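Long-range contact in manganese-containing pseudocatalase (Thermus thermophilus, PDB 2V8T), which probably breaks down hydrogen peroxide to water and oxygen as a catalase, using a pair of manganese ions in each subunit: residues Leu144-Val156 and His188-Thr200. Residues are numbered along the deposited sequence; the frame is centred on the assembly and turned at random.
Sequences LILDLLHNFFLEV and HAAAYGKALESLT. With MN (manganese (II) ion), chain D.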
loop_
_atom_site.group_PDB
_atom_site.type_symbol
_atom_site.label_atom_id
_atom_site.label_comp_id
_atom_site.label_asym_id
_atom_site.label_seq_id
_atom_site.Cartn_x
_atom_site.Cartn_y
_atom_site.Cartn_z
ATOM N N LEU A 144 11.327 26.737 -2.479
ATOM C CA LEU A 144 10.203 27.536 -1.993
ATOM C C LEU A 144 9.113 27.739 -3.029
ATOM O O LEU A 144 7.930 27.564 -2.726
ATOM C CB LEU A 144 10.742 28.890 -1.450
ATOM C CG LEU A 144 9.656 29.815 -0.936
ATOM C CD1 LEU A 144 8.836 29.186 0.171
ATOM C CD2 LEU A 144 10.305 31.120 -0.464
ATOM N N ILE A 145 9.495 28.176 -4.238
ATOM C CA ILE A 145 8.469 28.474 -5.228
ATOM C C ILE A 145 7.702 27.193 -5.637
ATOM O O ILE A 145 6.486 27.220 -5.781
ATOM C CB ILE A 145 9.066 29.219 -6.427
ATOM C CG1 ILE A 145 9.441 30.652 -5.977
ATOM C CG2 ILE A 145 8.088 29.241 -7.601
ATOM C CD1 ILE A 145 10.342 31.368 -6.959
ATOM N N LEU A 146 8.432 26.100 -5.836
ATOM C CA LEU A 146 7.785 24.817 -6.203
ATOM C C LEU A 146 6.795 24.391 -5.106
ATOM O O LEU A 146 5.675 23.968 -5.404
ATOM C CB LEU A 146 8.861 23.797 -6.458
ATOM C CG LEU A 146 8.365 22.412 -6.959
ATOM C CD1 LEU A 146 7.645 22.486 -8.273
ATOM C CD2 LEU A 146 9.570 21.484 -7.039
ATOM N N ASP A 147 7.216 24.493 -3.852
ATOM C CA ASP A 147 6.343 24.145 -2.739
ATOM C C ASP A 147 5.100 25.055 -2.693
ATOM O O ASP A 147 3.993 24.583 -2.460
ATOM C CB ASP A 147 7.067 24.239 -1.406
ATOM C CG ASP A 147 8.037 23.046 -1.109
ATOM O OD1 ASP A 147 8.079 22.066 -1.847
ATOM O OD2 ASP A 147 8.684 23.214 -0.049
ATOM N N LEU A 148 5.296 26.370 -2.894
ATOM C CA LEU A 148 4.158 27.265 -2.847
ATOM C C LEU A 148 3.181 27.041 -3.983
ATOM O O LEU A 148 1.974 27.150 -3.816
ATOM C CB LEU A 148 4.623 28.746 -2.855
ATOM C CG LEU A 148 5.261 29.218 -1.550
ATOM C CD1 LEU A 148 5.933 30.570 -1.789
ATOM C CD2 LEU A 148 4.185 29.355 -0.450
ATOM N N LEU A 149 3.706 26.733 -5.191
ATOM C CA LEU A 149 2.858 26.381 -6.319
ATOM C C LEU A 149 2.024 25.135 -5.975
ATOM O O LEU A 149 0.816 25.089 -6.187
ATOM C CB LEU A 149 3.739 26.169 -7.562
ATOM C CG LEU A 149 2.992 25.698 -8.790
ATOM C CD1 LEU A 149 1.938 26.687 -9.282
ATOM C CD2 LEU A 149 4.015 25.380 -9.918
ATOM N N HIS A 150 2.721 24.112 -5.431
ATOM C CA HIS A 150 2.013 22.937 -4.979
ATOM C C HIS A 150 0.921 23.298 -3.973
ATOM O O HIS A 150 -0.188 22.759 -4.054
ATOM C CB HIS A 150 3.039 21.989 -4.280
ATOM C CG HIS A 150 2.380 20.869 -3.558
ATOM N ND1 HIS A 150 1.988 20.988 -2.236
ATOM C CD2 HIS A 150 1.933 19.654 -3.943
ATOM C CE1 HIS A 150 1.348 19.857 -1.892
ATOM N NE2 HIS A 150 1.301 19.019 -2.903
ATOM N N ASN A 151 1.237 24.160 -3.012
ATOM C CA ASN A 151 0.284 24.463 -1.941
ATOM C C ASN A 151 -0.943 25.226 -2.451
ATOM O O ASN A 151 -2.058 25.015 -1.979
ATOM C CB ASN A 151 0.940 25.276 -0.855
ATOM C CG ASN A 151 2.046 24.491 -0.128
ATOM O OD1 ASN A 151 2.173 23.269 -0.277
ATOM N ND2 ASN A 151 2.816 25.214 0.689
ATOM N N PHE A 152 -0.727 26.102 -3.423
ATOM C CA PHE A 152 -1.863 26.806 -4.063
ATOM C C PHE A 152 -2.802 25.783 -4.697
ATOM O O PHE A 152 -4.013 25.796 -4.491
ATOM C CB PHE A 152 -1.286 27.799 -5.076
ATOM C CG PHE A 152 -2.346 28.602 -5.794
ATOM C CD1 PHE A 152 -2.866 29.759 -5.246
ATOM C CD2 PHE A 152 -2.827 28.187 -7.021
ATOM C CE1 PHE A 152 -3.831 30.502 -5.910
ATOM C CE2 PHE A 152 -3.799 28.923 -7.694
ATOM C CZ PHE A 152 -4.275 30.083 -7.138
ATOM N N PHE A 153 -2.200 24.871 -5.499
ATOM C CA PHE A 153 -2.978 23.760 -6.089
ATOM C C PHE A 153 -3.685 22.938 -5.010
ATOM O O PHE A 153 -4.860 22.614 -5.128
ATOM C CB PHE A 153 -2.050 22.890 -6.936
ATOM C CG PHE A 153 -2.686 21.584 -7.297
ATOM C CD1 PHE A 153 -3.745 21.527 -8.209
ATOM C CD2 PHE A 153 -2.313 20.415 -6.673
ATOM C CE1 PHE A 153 -4.418 20.339 -8.444
ATOM C CE2 PHE A 153 -2.985 19.214 -6.976
ATOM C CZ PHE A 153 -4.061 19.212 -7.858
ATOM N N LEU A 154 -2.944 22.579 -3.944
ATOM C CA LEU A 154 -3.494 21.716 -2.902
ATOM C C LEU A 154 -4.747 22.352 -2.321
ATOM O O LEU A 154 -5.749 21.674 -2.069
ATOM C CB LEU A 154 -2.523 21.492 -1.760
ATOM C CG LEU A 154 -2.377 20.155 -1.053
ATOM C CD1 LEU A 154 -1.579 20.388 0.288
ATOM C CD2 LEU A 154 -3.630 19.297 -1.029
ATOM N N GLU A 155 -4.717 23.659 -2.020
ATOM C CA GLU A 155 -5.865 24.291 -1.453
ATOM C C GLU A 155 -7.068 24.277 -2.366
ATOM O O GLU A 155 -8.198 24.085 -1.907
ATOM C CB GLU A 155 -5.561 25.736 -0.978
ATOM C CG GLU A 155 -4.645 25.782 0.232
ATOM C CD GLU A 155 -5.274 25.393 1.562
ATOM O OE1 GLU A 155 -6.497 25.550 1.767
ATOM O OE2 GLU A 155 -4.510 25.039 2.518
ATOM N N VAL A 156 -6.878 24.530 -3.671
ATOM C CA VAL A 156 -8.043 24.540 -4.567
ATOM C C VAL A 156 -8.531 23.112 -4.883
ATOM O O VAL A 156 -9.736 22.925 -5.093
ATOM C CB VAL A 156 -7.831 25.421 -5.797
ATOM C CG1 VAL A 156 -7.700 26.880 -5.378
ATOM C CG2 VAL A 156 -6.669 24.989 -6.677
ATOM N N HIS A 188 -6.397 30.515 2.629
ATOM C CA HIS A 188 -5.090 29.903 2.405
ATOM C C HIS A 188 -4.681 29.976 0.938
ATOM O O HIS A 188 -3.517 30.249 0.637
ATOM C CB HIS A 188 -5.119 28.445 2.885
ATOM C CG HIS A 188 -5.351 28.321 4.345
ATOM N ND1 HIS A 188 -5.670 27.103 4.894
ATOM C CD2 HIS A 188 -5.346 29.268 5.333
ATOM C CE1 HIS A 188 -5.825 27.326 6.198
ATOM N NE2 HIS A 188 -5.647 28.610 6.495
ATOM N N ALA A 189 -5.605 29.691 0.008
ATOM C CA ALA A 189 -5.278 29.812 -1.410
ATOM C C ALA A 189 -4.876 31.229 -1.759
ATOM O O ALA A 189 -3.923 31.477 -2.503
ATOM C CB ALA A 189 -6.443 29.364 -2.283
ATOM N N ALA A 190 -5.619 32.207 -1.222
ATOM C CA ALA A 190 -5.269 33.614 -1.469
ATOM C C ALA A 190 -3.885 33.934 -0.916
ATOM O O ALA A 190 -3.128 34.690 -1.541
ATOM C CB ALA A 190 -6.339 34.527 -0.831
ATOM N N ALA A 191 -3.556 33.414 0.273
ATOM C CA ALA A 191 -2.297 33.720 0.904
ATOM C C ALA A 191 -1.135 33.121 0.097
ATOM O O ALA A 191 -0.127 33.783 -0.151
ATOM C CB ALA A 191 -2.269 33.208 2.349
ATOM N N TYR A 192 -1.269 31.853 -0.306
ATOM C CA TYR A 192 -0.231 31.260 -1.141
ATOM C C TYR A 192 -0.144 31.936 -2.505
ATOM O O TYR A 192 0.951 32.101 -3.060
ATOM C CB TYR A 192 -0.440 29.745 -1.275
ATOM C CG TYR A 192 -0.254 29.002 0.038
ATOM C CD1 TYR A 192 0.808 29.272 0.888
ATOM C CD2 TYR A 192 -1.157 28.018 0.439
ATOM C CE1 TYR A 192 0.988 28.556 2.066
ATOM C CE2 TYR A 192 -0.987 27.314 1.621
ATOM C CZ TYR A 192 0.098 27.576 2.436
ATOM O OH TYR A 192 0.321 26.930 3.622
ATOM N N GLY A 193 -1.294 32.374 -3.029
ATOM C CA GLY A 193 -1.272 33.108 -4.274
ATOM C C GLY A 193 -0.538 34.455 -4.141
ATOM O O GLY A 193 0.251 34.827 -5.019
ATOM N N LYS A 194 -0.804 35.170 -3.045
ATOM C CA LYS A 194 -0.069 36.420 -2.769
ATOM C C LYS A 194 1.410 36.162 -2.578
ATOM O O LYS A 194 2.247 36.956 -3.035
ATOM C CB LYS A 194 -0.695 37.117 -1.538
ATOM C CG LYS A 194 -2.043 37.754 -1.827
ATOM C CD LYS A 194 -2.708 38.280 -0.544
ATOM C CE LYS A 194 -4.101 38.835 -0.754
ATOM N NZ LYS A 194 -4.050 40.141 -1.490
ATOM N N ALA A 195 1.771 35.067 -1.909
ATOM C CA ALA A 195 3.171 34.746 -1.746
ATOM C C ALA A 195 3.835 34.503 -3.123
ATOM O O ALA A 195 4.924 35.004 -3.395
ATOM C CB ALA A 195 3.321 33.506 -0.866
ATOM N N LEU A 196 3.151 33.750 -3.996
ATOM C CA LEU A 196 3.689 33.519 -5.349
ATOM C C LEU A 196 3.765 34.817 -6.130
ATOM O O LEU A 196 4.752 35.020 -6.875
ATOM C CB LEU A 196 2.823 32.498 -6.087
ATOM C CG LEU A 196 3.027 31.057 -5.636
ATOM C CD1 LEU A 196 1.863 30.177 -6.064
ATOM C CD2 LEU A 196 4.363 30.528 -6.119
ATOM N N GLU A 197 2.801 35.709 -6.013
ATOM C CA GLU A 197 2.883 36.993 -6.706
ATOM C C GLU A 197 4.131 37.761 -6.278
ATOM O O GLU A 197 4.836 38.343 -7.096
ATOM C CB GLU A 197 1.592 37.837 -6.333
ATOM C CG GLU A 197 0.255 37.315 -6.869
ATOM C CD GLU A 197 -1.121 37.921 -6.456
ATOM O OE1 GLU A 197 -1.204 38.589 -5.331
ATOM O OE2 GLU A 197 -2.053 37.577 -7.246
ATOM N N SER A 198 4.409 37.761 -4.982
ATOM C CA SER A 198 5.551 38.473 -4.463
ATOM C C SER A 198 6.871 37.907 -4.982
ATOM O O SER A 198 7.817 38.655 -5.239
ATOM C CB SER A 198 5.519 38.604 -2.956
ATOM O OG SER A 198 5.796 37.377 -2.285
ATOM N N LEU A 199 6.966 36.593 -5.133
ATOM C CA LEU A 199 8.200 35.934 -5.523
ATOM C C LEU A 199 8.410 35.854 -7.032
ATOM O O LEU A 199 9.564 35.695 -7.465
ATOM C CB LEU A 199 8.239 34.535 -4.925
ATOM C CG LEU A 199 8.406 34.480 -3.432
ATOM C CD1 LEU A 199 7.952 33.038 -2.949
ATOM C CD2 LEU A 199 9.817 34.858 -2.981
ATOM N N THR A 200 7.334 35.874 -7.796
ATOM C CA THR A 200 7.379 35.558 -9.210
ATOM C C THR A 200 6.783 36.639 -10.132
ATOM O O THR A 200 7.015 36.597 -11.349
ATOM C CB THR A 200 6.624 34.239 -9.553
ATOM O OG1 THR A 200 5.222 34.438 -9.521
ATOM C CG2 THR A 200 7.034 33.058 -8.674
HETATM MN MN MN D . -6.046 25.051 4.101
HETATM O O HOH W 1 -6.646 23.006 4.561
#
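Over one face of the Tyr-192 ring lies Asn-151 CB, 3.8 Å from the centroid and near the normal, a CH-pi contact; Glu-155 CG meets the ring's edge, and Leu-148 CD2 comes obliquely to CD1. The Asn-151 amide, turned 53° from the ring, hydrogen-bonds through ND2 to Gln-46. Phe-152 presents its edge to Ala-189 O, 3.4 Å from CD1, a position reached because CG stands opposite the backbone N (chi1 -179°). Glu-155 meets the His-188 ring at its edge with the carboxylate perpendicular. Both bind one manganese: the carboxylate is bidentate (OE1 2.4 Å, OE2 2.2 Å), and ND1 of His-188 lies 2.2 Å from the metal. OE2 also shares a hydrogen bond with Tyr-43, and NE2 of His-188 is hydrogen-bonded to Glu-69. The two segments, running near-antiparallel (157°), are one helix pair of the ferritin-like four-helix bundle, whose helix 57-85 brings Glu-70 to the same ion. Farther from the metal, knobs-into-holes packing takes over: Leu-148 enters among Tyr-192, Ala-195, Leu-196 and Leu-199, while Leu-196 sits among Ile-145, Leu-148, Leu-149 and Phe-152. With Tyr-192 cut back to an alanine, Asn-151 CB is likely to lose the ring face it rests on, and a gap to open beside Leu-148. Ile-145 CD1 reaches Thr-200 CG2 at 4.1 Å.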